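Local coordinates for protein tyrosine--tRNA ligase, mitochondrial (Emericella nidulans, PDB 5IHX) that probably catalyses the ATP-dependent attachment of L-tyrosine to mitochondrial tRNA(Tyr), releasing AMP and diphosphate, at residues Glu148-Lys153 and Val364-Gly369; Leu90-Val95 and Phe331-Ile336; Pro77-Gly82 and Ala134-Gln139. One frame throughout, in Å; residues are numbered along the deposited sequence.

All three contacts belong to the C-terminally truncated body of this class I synthetase, built round the nucleotide-binding fold. Helix 126-153 takes part in both contact 1 and contact 3, whose centres lie about 17 Å apart. Contacts 1 and 2 have centres about 11 Å apart and touch: the hydroxyl OH of Y150 lies 3.2 Å from the backbone N of F333, a probable hydrogen bond. Contacts 2 and 3, with centres about 20 Å apart, touch where F331 packs against V81. In contact 3, which includes the start of the HIGH-type signature, the side chain of M136 lies about 10 Å from the bound tyrosine, beyond direct contact.

Contact 1 (Glu148-Lys153 and Val364-Gly369); sequences ERYGEK and VELIHG
Y150 and L366 supply the apolar half of this helix pair, and R149, K153 and E365 the polar half. Along the tyrosine, CB rests 3.6 Å from CD1 of L366, and CG and CD2 touch the same methyl, while CD1 of Y150 lies by CA and CB of L366. The ring crosses the leucine at about a right angle, with CB of L366 over the centre of one face, 4.0 Å from the centroid, a CH-pi contact. At the tip OH hydrogen-bonds OE2 of E362 and probably the backbone N of F333, so a tyrosine suits a place apolar along its flank and polar at its end. CG of R149 lies opposite the backbone N (chi1 162°) and the chain bends at chi3, turning the guanidinium onto carbonyls in the final turn of helix 354-368: NH1 donates to O of E365 and NH2 to O of L366, each 2.9 Å, both partners tilted from the guanidinium plane. NH1 and N of G369 reach O of E365 from opposite faces of its plane. Positive charge here would suit the negative end of the helix dipole. G369, with positive phi, has no side chain, and its CA lies over one guanidinium face. One water links NH1 of R149 (2.7 Å) to OE2 of E365 (3.0 Å). K153, extended, forms a salt bridge with OE1 of E365, modelled too short to be trusted, and also pairs with E362. Helices 126-153 and 354-368 run roughly antiparallel, their local axes 9.2 Å apart at 144°; helix 370-383 packs on E365 and helix 309-317 on V364 and H368.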
loop_
_atom_site.group_PDB
_atom_site.type_symbol
_atom_site.label_atom_id
_atom_site.label_comp_id
_atom_site.label_asym_id
_atom_site.label_seq_id
_atom_site.Cartn_x
_atom_site.Cartn_y
_atom_site.Cartn_z
ATOM N N GLU A 148 32.130 -9.809 -17.020
ATOM C CA GLU A 148 32.556 -9.691 -18.408
ATOM C C GLU A 148 34.030 -10.074 -18.543
ATOM O O GLU A 148 34.401 -10.828 -19.440
ATOM C CB GLU A 148 32.321 -8.270 -18.925
ATOM C CG GLU A 148 32.774 -8.051 -20.364
ATOM C CD GLU A 148 32.418 -6.672 -20.891
ATOM O OE1 GLU A 148 31.509 -6.030 -20.322
ATOM O OE2 GLU A 148 33.046 -6.234 -21.878
ATOM N N ARG A 149 34.860 -9.550 -17.644
ATOM C CA ARG A 149 36.285 -9.862 -17.638
ATOM C C ARG A 149 36.510 -11.360 -17.413
ATOM O O ARG A 149 37.300 -11.991 -18.111
ATOM C CB ARG A 149 37.011 -9.050 -16.557
ATOM C CG ARG A 149 38.387 -9.599 -16.176
ATOM C CD ARG A 149 39.062 -8.755 -15.106
ATOM N NE ARG A 149 38.266 -8.672 -13.884
ATOM C CZ ARG A 149 38.107 -9.674 -13.023
ATOM N NH1 ARG A 149 38.678 -10.851 -13.250
ATOM N NH2 ARG A 149 37.367 -9.507 -11.936
ATOM N N TYR A 150 35.826 -11.917 -16.420
ATOM C CA TYR A 150 35.967 -13.331 -16.087
ATOM C C TYR A 150 35.473 -14.219 -17.228
ATOM O O TYR A 150 36.051 -15.268 -17.504
ATOM C CB TYR A 150 35.210 -13.639 -14.794
ATOM C CG TYR A 150 35.376 -15.052 -14.289
ATOM C CD1 TYR A 150 36.598 -15.496 -13.806
ATOM C CD2 TYR A 150 34.303 -15.933 -14.264
ATOM C CE1 TYR A 150 36.754 -16.784 -13.331
ATOM C CE2 TYR A 150 34.446 -17.226 -13.789
ATOM C CZ TYR A 150 35.672 -17.645 -13.319
ATOM O OH TYR A 150 35.816 -18.931 -12.853
ATOM N N GLY A 151 34.407 -13.789 -17.895
ATOM C CA GLY A 151 33.903 -14.497 -19.057
ATOM C C GLY A 151 34.931 -14.514 -20.175
ATOM O O GLY A 151 35.116 -15.529 -20.845
ATOM N N GLU A 152 35.593 -13.378 -20.376
ATOM C CA GLU A 152 36.637 -13.251 -21.389
ATOM C C GLU A 152 37.742 -14.282 -21.173
ATOM O O GLU A 152 38.218 -14.897 -22.128
ATOM C CB GLU A 152 37.223 -11.833 -21.377
ATOM C CG GLU A 152 38.383 -11.606 -22.345
ATOM C CD GLU A 152 37.954 -11.589 -23.799
ATOM O OE1 GLU A 152 36.740 -11.456 -24.068
ATOM O OE2 GLU A 152 38.836 -11.707 -24.676
ATOM N N LYS A 153 38.159 -14.455 -19.922
ATOM C CA LYS A 153 39.211 -15.413 -19.597
ATOM C C LYS A 153 38.862 -16.812 -20.099
ATOM O O LYS A 153 39.737 -17.554 -20.537
ATOM C CB LYS A 153 39.463 -15.455 -18.084
ATOM C CG LYS A 153 40.139 -16.746 -17.612
ATOM C CD LYS A 153 40.469 -16.735 -16.131
ATOM C CE LYS A 153 41.057 -18.076 -15.710
ATOM N NZ LYS A 153 41.460 -18.115 -14.281
ATOM N N VAL A 364 38.141 -16.041 -6.466
ATOM C CA VAL A 364 38.858 -14.830 -6.078
ATOM C C VAL A 364 39.167 -14.003 -7.323
ATOM O O VAL A 364 39.073 -12.779 -7.294
ATOM C CB VAL A 364 40.152 -15.148 -5.302
ATOM C CG1 VAL A 364 41.054 -13.913 -5.206
ATOM C CG2 VAL A 364 39.821 -15.652 -3.909
ATOM N N GLU A 365 39.531 -14.667 -8.417
ATOM C CA GLU A 365 39.795 -13.950 -9.659
ATOM C C GLU A 365 38.532 -13.257 -10.155
ATOM O O GLU A 365 38.583 -12.103 -10.584
ATOM C CB GLU A 365 40.336 -14.882 -10.743
ATOM C CG GLU A 365 40.576 -14.159 -12.068
ATOM C CD GLU A 365 41.294 -15.012 -13.097
ATOM O OE1 GLU A 365 41.535 -16.207 -12.829
ATOM O OE2 GLU A 365 41.623 -14.478 -14.179
ATOM N N LEU A 366 37.405 -13.962 -10.103
ATOM C CA LEU A 366 36.128 -13.388 -10.518
ATOM C C LEU A 366 35.812 -12.129 -9.723
ATOM O O LEU A 366 35.503 -11.094 -10.296
ATOM C CB LEU A 366 34.992 -14.404 -10.353
ATOM C CG LEU A 366 33.561 -13.852 -10.454
ATOM C CD1 LEU A 366 33.301 -13.186 -11.803
ATOM C CD2 LEU A 366 32.540 -14.953 -10.196
ATOM N N ILE A 367 35.917 -12.212 -8.403
ATOM C CA ILE A 367 35.508 -11.106 -7.546
ATOM C C ILE A 367 36.558 -9.999 -7.477
ATOM O O ILE A 367 36.219 -8.818 -7.559
ATOM C CB ILE A 367 35.203 -11.596 -6.109
ATOM C CG1 ILE A 367 34.118 -12.675 -6.116
ATOM C CG2 ILE A 367 34.794 -10.430 -5.212
ATOM C CD1 ILE A 367 32.769 -12.216 -6.648
ATOM N N HIS A 368 37.827 -10.380 -7.331
ATOM C CA HIS A 368 38.879 -9.412 -7.009
ATOM C C HIS A 368 39.981 -9.274 -8.064
ATOM O O HIS A 368 40.882 -8.451 -7.910
ATOM C CB HIS A 368 39.507 -9.788 -5.668
ATOM C CG HIS A 368 38.562 -9.683 -4.513
ATOM N ND1 HIS A 368 37.987 -8.492 -4.128
ATOM C CD2 HIS A 368 38.084 -10.622 -3.659
ATOM C CE1 HIS A 368 37.200 -8.698 -3.087
ATOM N NE2 HIS A 368 37.245 -9.984 -2.781
ATOM N N GLY A 369 39.915 -10.071 -9.125
ATOM C CA GLY A 369 40.862 -9.949 -10.222
ATOM C C GLY A 369 42.023 -10.929 -10.153
ATOM O O GLY A 369 42.290 -11.534 -9.114
HETATM O O HOH W 1 40.563 -11.831 -14.955
#

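Contact 2 (Leu90-Val95 and Phe331-Ile336); sequences LAWGYV and FTFLPI
F333 is the knob here, and A91, W92 and V95 of the helix form the hollow that receives it. The phenyl ring slides past the indole in the opposite direction, so that its CE2 sits over the middle of one indole face, 3.4 Å above the plane. CD2 of F333 comes as near as 3.3 Å to CZ2 of W92. The two rings are neither flat on one another nor perpendicular: their planes are inclined at 35°, with the phenyl and indole six-ring centroids 4.0 Å apart. At the phenyl's leading edge, CB of A91 meets CZ at 3.7 Å; alanine is small enough to let the ring tip come close to the helix backbone. CG1 of V95 comes obliquely, from the opposite direction, to within 4.0 Å of CE1 of F333. The indole's polar atom uses a water, its NE1 donating to water 2 (2.7 Å), which can in turn donate to O of T332. An ST turn helps shape the loop: OG1 of T332 accepts from N of L334 (3.0 Å) besides bonding O of L328. Around this cluster, helix 37-44 closes on W92, its H40 ring meeting the indole edge-to-face, helix 126-153 brings I147 against A91 and Y150 against F333, and helix 354-368 lies beside T332. The contact thus joins helix 84-95 of the nucleotide-binding fold to the turn between helices 321-331 and 336-348.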
loop_
_atom_site.group_PDB
_atom_site.type_symbol
_atom_site.label_atom_id
_atom_site.label_comp_id
_atom_site.label_asym_id
_atom_site.label_seq_id
_atom_site.Cartn_x
_atom_site.Cartn_y
_atom_site.Cartn_z
ATOM N N LEU A 90 22.928 -15.263 -13.534
ATOM C CA LEU A 90 22.895 -14.087 -14.397
ATOM C C LEU A 90 24.211 -13.934 -15.157
ATOM O O LEU A 90 24.226 -13.492 -16.305
ATOM C CB LEU A 90 22.612 -12.816 -13.589
ATOM C CG LEU A 90 21.261 -12.693 -12.878
ATOM C CD1 LEU A 90 21.122 -11.302 -12.272
ATOM C CD2 LEU A 90 20.094 -12.993 -13.810
ATOM N N ALA A 91 25.314 -14.299 -14.510
ATOM C CA ALA A 91 26.620 -14.261 -15.155
ATOM C C ALA A 91 26.623 -15.172 -16.376
ATOM O O ALA A 91 27.065 -14.782 -17.456
ATOM C CB ALA A 91 27.711 -14.671 -14.181
ATOM N N TRP A 92 26.123 -16.389 -16.197
ATOM C CA TRP A 92 25.998 -17.327 -17.304
ATOM C C TRP A 92 25.081 -16.765 -18.380
ATOM O O TRP A 92 25.399 -16.815 -19.569
ATOM C CB TRP A 92 25.472 -18.674 -16.812
ATOM C CG TRP A 92 26.533 -19.563 -16.251
ATOM C CD1 TRP A 92 26.612 -20.049 -14.980
ATOM C CD2 TRP A 92 27.676 -20.073 -16.947
ATOM N NE1 TRP A 92 27.729 -20.836 -14.843
ATOM C CE2 TRP A 92 28.398 -20.869 -16.038
ATOM C CE3 TRP A 92 28.153 -19.943 -18.255
ATOM C CZ2 TRP A 92 29.574 -21.526 -16.391
ATOM C CZ3 TRP A 92 29.320 -20.596 -18.606
ATOM C CH2 TRP A 92 30.018 -21.376 -17.677
ATOM N N GLY A 93 23.934 -16.246 -17.951
ATOM C CA GLY A 93 22.986 -15.633 -18.862
ATOM C C GLY A 93 23.631 -14.554 -19.709
ATOM O O GLY A 93 23.436 -14.508 -20.923
ATOM N N TYR A 94 24.420 -13.696 -19.068
ATOM C CA TYR A 94 25.078 -12.594 -19.762
ATOM C C TYR A 94 25.991 -13.103 -20.874
ATOM O O TYR A 94 25.880 -12.666 -22.020
ATOM C CB TYR A 94 25.883 -11.742 -18.778
ATOM C CG TYR A 94 26.628 -10.595 -19.427
ATOM C CD1 TYR A 94 25.945 -9.584 -20.094
ATOM C CD2 TYR A 94 28.015 -10.522 -19.373
ATOM C CE1 TYR A 94 26.624 -8.529 -20.688
ATOM C CE2 TYR A 94 28.703 -9.475 -19.963
ATOM C CZ TYR A 94 28.004 -8.483 -20.621
ATOM O OH TYR A 94 28.687 -7.444 -21.209
ATOM N N VAL A 95 26.887 -14.028 -20.543
ATOM C CA VAL A 95 27.846 -14.527 -21.525
ATOM C C VAL A 95 27.174 -15.449 -22.545
ATOM O O VAL A 95 27.762 -15.769 -23.578
ATOM C CB VAL A 95 29.031 -15.266 -20.850
ATOM C CG1 VAL A 95 29.748 -14.335 -19.881
ATOM C CG2 VAL A 95 28.567 -16.530 -20.135
ATOM N N PHE A 331 30.259 -22.219 -8.767
ATOM C CA PHE A 331 30.948 -20.954 -8.489
ATOM C C PHE A 331 32.000 -20.536 -9.524
ATOM O O PHE A 331 32.634 -19.496 -9.360
ATOM C CB PHE A 331 31.621 -21.022 -7.114
ATOM C CG PHE A 331 30.665 -20.909 -5.962
ATOM C CD1 PHE A 331 30.104 -19.686 -5.633
ATOM C CD2 PHE A 331 30.338 -22.019 -5.198
ATOM C CE1 PHE A 331 29.229 -19.572 -4.571
ATOM C CE2 PHE A 331 29.464 -21.909 -4.134
ATOM C CZ PHE A 331 28.908 -20.683 -3.819
ATOM N N THR A 332 32.189 -21.325 -10.579
ATOM C CA THR A 332 33.191 -20.995 -11.595
ATOM C C THR A 332 32.665 -21.218 -13.007
ATOM O O THR A 332 31.627 -21.853 -13.203
ATOM C CB THR A 332 34.484 -21.826 -11.421
ATOM O OG1 THR A 332 34.354 -23.076 -12.113
ATOM C CG2 THR A 332 34.781 -22.086 -9.947
ATOM N N PHE A 333 33.399 -20.683 -13.982
ATOM C CA PHE A 333 33.111 -20.885 -15.403
ATOM C C PHE A 333 33.984 -21.998 -15.988
ATOM O O PHE A 333 34.047 -22.170 -17.205
ATOM C CB PHE A 333 33.334 -19.583 -16.188
ATOM C CG PHE A 333 32.178 -18.608 -16.126
ATOM C CD1 PHE A 333 32.222 -17.435 -16.866
ATOM C CD2 PHE A 333 31.069 -18.842 -15.325
ATOM C CE1 PHE A 333 31.181 -16.525 -16.821
ATOM C CE2 PHE A 333 30.023 -17.936 -15.279
ATOM C CZ PHE A 333 30.080 -16.777 -16.028
ATOM N N LEU A 334 34.658 -22.746 -15.118
ATOM C CA LEU A 334 35.506 -23.853 -15.550
ATOM C C LEU A 334 34.691 -24.871 -16.348
ATOM O O LEU A 334 33.628 -25.294 -15.896
ATOM C CB LEU A 334 36.158 -24.539 -14.348
ATOM C CG LEU A 334 37.309 -23.811 -13.650
ATOM C CD1 LEU A 334 37.612 -24.481 -12.325
ATOM C CD2 LEU A 334 38.556 -23.788 -14.525
ATOM N N PRO A 335 35.174 -25.250 -17.549
ATOM C CA PRO A 335 34.477 -26.287 -18.321
ATOM C C PRO A 335 34.346 -27.599 -17.553
ATOM O O PRO A 335 35.204 -27.911 -16.725
ATOM C CB PRO A 335 35.369 -26.473 -19.554
ATOM C CG PRO A 335 36.131 -25.208 -19.675
ATOM C CD PRO A 335 36.344 -24.721 -18.275
ATOM N N ILE A 336 33.277 -28.344 -17.816
ATOM C CA ILE A 336 33.037 -29.611 -17.130
ATOM C C ILE A 336 34.193 -30.597 -17.335
ATOM O O ILE A 336 34.613 -31.256 -16.385
ATOM C CB ILE A 336 31.710 -30.259 -17.592
ATOM C CG1 ILE A 336 30.515 -29.377 -17.211
ATOM C CG2 ILE A 336 31.558 -31.672 -17.023
ATOM C CD1 ILE A 336 30.287 -29.221 -15.716
HETATM O O HOH W 2 28.845 -21.365 -12.480
#

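Contact 3 (Pro77-Gly82 and Ala134-Gln139)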
loop_
_atom_site.group_PDB
_atom_site.type_symbol
_atom_site.label_atom_id
_atom_site.label_comp_id
_atom_site.label_asym_id
_atom_site.label_seq_id
_atom_site.Cartn_x
_atom_site.Cartn_y
_atom_site.Cartn_z
ATOM N N PRO A 77 26.282 -3.067 3.725
ATOM C CA PRO A 77 27.027 -2.311 2.710
ATOM C C PRO A 77 27.627 -3.213 1.632
ATOM O O PRO A 77 28.110 -2.726 0.609
ATOM C CB PRO A 77 28.126 -1.624 3.523
ATOM C CG PRO A 77 28.298 -2.471 4.726
ATOM C CD PRO A 77 26.947 -3.031 5.039
ATOM N N SER A 78 27.585 -4.519 1.868
ATOM C CA SER A 78 28.190 -5.490 0.969
ATOM C C SER A 78 27.358 -6.759 0.876
ATOM O O SER A 78 26.659 -7.133 1.818
ATOM C CB SER A 78 29.605 -5.838 1.435
ATOM O OG SER A 78 30.110 -6.955 0.723
ATOM N N MET A 79 27.439 -7.414 -0.276
ATOM C CA MET A 79 26.949 -8.774 -0.417
ATOM C C MET A 79 27.987 -9.741 0.128
ATOM O O MET A 79 29.146 -9.368 0.334
ATOM C CB MET A 79 26.654 -9.084 -1.883
ATOM C CG MET A 79 25.490 -8.294 -2.458
ATOM S SD MET A 79 25.059 -8.822 -4.120
ATOM C CE MET A 79 26.539 -8.334 -5.007
ATOM N N HIS A 80 27.566 -10.980 0.357
ATOM C CA HIS A 80 28.473 -12.040 0.777
ATOM C C HIS A 80 28.246 -13.258 -0.106
ATOM O O HIS A 80 27.381 -13.245 -0.980
ATOM C CB HIS A 80 28.268 -12.388 2.256
ATOM C CG HIS A 80 26.846 -12.668 2.619
ATOM N ND1 HIS A 80 26.328 -13.945 2.672
ATOM C CD2 HIS A 80 25.835 -11.837 2.962
ATOM C CE1 HIS A 80 25.055 -13.886 3.023
ATOM N NE2 HIS A 80 24.732 -12.618 3.204
ATOM N N VAL A 81 29.028 -14.305 0.123
ATOM C CA VAL A 81 29.015 -15.481 -0.738
ATOM C C VAL A 81 27.619 -16.103 -0.815
ATOM O O VAL A 81 27.267 -16.721 -1.818
ATOM C CB VAL A 81 30.046 -16.522 -0.252
ATOM C CG1 VAL A 81 29.903 -17.842 -1.007
ATOM C CG2 VAL A 81 31.453 -15.975 -0.415
ATOM N N GLY A 82 26.829 -15.931 0.241
ATOM C CA GLY A 82 25.480 -16.468 0.280
ATOM C C GLY A 82 24.521 -15.871 -0.743
ATOM O O GLY A 82 23.450 -16.425 -0.981
ATOM N N ALA A 134 24.118 2.729 -1.505
ATOM C CA ALA A 134 25.121 3.292 -2.399
ATOM C C ALA A 134 26.316 2.349 -2.550
ATOM O O ALA A 134 26.855 2.183 -3.646
ATOM C CB ALA A 134 25.577 4.651 -1.889
ATOM N N SER A 135 26.727 1.734 -1.446
ATOM C CA SER A 135 27.848 0.800 -1.464
ATOM C C SER A 135 27.516 -0.451 -2.270
ATOM O O SER A 135 28.349 -0.951 -3.026
ATOM C CB SER A 135 28.241 0.406 -0.038
ATOM O OG SER A 135 28.669 1.537 0.699
ATOM N N MET A 136 26.297 -0.954 -2.107
ATOM C CA MET A 136 25.872 -2.157 -2.812
ATOM C C MET A 136 25.737 -1.878 -4.308
ATOM O O MET A 136 26.039 -2.735 -5.137
ATOM C CB MET A 136 24.542 -2.672 -2.260
ATOM C CG MET A 136 24.143 -4.039 -2.804
ATOM S SD MET A 136 23.336 -5.105 -1.589
ATOM C CE MET A 136 24.654 -5.380 -0.411
ATOM N N HIS A 137 25.276 -0.677 -4.642
ATOM C CA HIS A 137 25.135 -0.269 -6.036
ATOM C C HIS A 137 26.491 -0.279 -6.743
ATOM O O HIS A 137 26.616 -0.772 -7.865
ATOM C CB HIS A 137 24.501 1.122 -6.120
ATOM C CG HIS A 137 24.274 1.601 -7.520
ATOM N ND1 HIS A 137 23.064 1.459 -8.166
ATOM C CD2 HIS A 137 25.099 2.220 -8.398
ATOM C CE1 HIS A 137 23.153 1.970 -9.381
ATOM N NE2 HIS A 137 24.378 2.437 -9.548
ATOM N N MET A 138 27.506 0.266 -6.077
ATOM C CA MET A 138 28.859 0.283 -6.624
ATOM C C MET A 138 29.395 -1.132 -6.805
ATOM O O MET A 138 30.014 -1.451 -7.820
ATOM C CB MET A 138 29.802 1.068 -5.712
ATOM C CG MET A 138 29.584 2.573 -5.718
ATOM S SD MET A 138 30.516 3.406 -4.414
ATOM C CE MET A 138 32.191 2.877 -4.781
ATOM N N GLN A 139 29.146 -1.980 -5.813
ATOM C CA GLN A 139 29.642 -3.351 -5.844
ATOM C C GLN A 139 29.007 -4.151 -6.974
ATOM O O GLN A 139 29.665 -4.983 -7.599
ATOM C CB GLN A 139 29.387 -4.041 -4.504
ATOM C CG GLN A 139 29.873 -5.482 -4.461
ATOM C CD GLN A 139 29.785 -6.088 -3.080
ATOM O OE1 GLN A 139 28.731 -6.579 -2.668
ATOM N NE2 GLN A 139 30.902 -6.070 -2.357
#
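Q139 grips the backbone of M79: its OE1 accepts from N of M79 at 2.8 Å, the N-H pointing nearly straight at it (165°), in the carbonyl plane and on a lone pair. The amide's other end, NE2, gives a weak bond to OG of S78 (3.3 Å). Beside this pair, M136 bends at chi2 and chi3 so that its CE lies 3.3 Å from C of S78 and 3.7 Å from CG of M79, the two methionines crossing at about a right angle. O of P77 lies against CB of S135.

Further out, CG of Q139 is anti to the backbone N (chi1 180°) and the chain runs on extended (chi2 172°), long enough to span from helix to loop. M79 is also tied by backbone bonds to L302, and M136 packs on L104 of strand 100-104.

The loop leads straight into H80-H83, the HVGH form of the class I HIGH signature. The N-H of M79 calls for an oxygen, and OG of S78, already donating to O of M79 (2.6 Å), can accept from NE2. Together the two bonds are consistent with this way round for the amide, though the second is weak, while the flexible chain of M136 lays its methyl against the loop beside it.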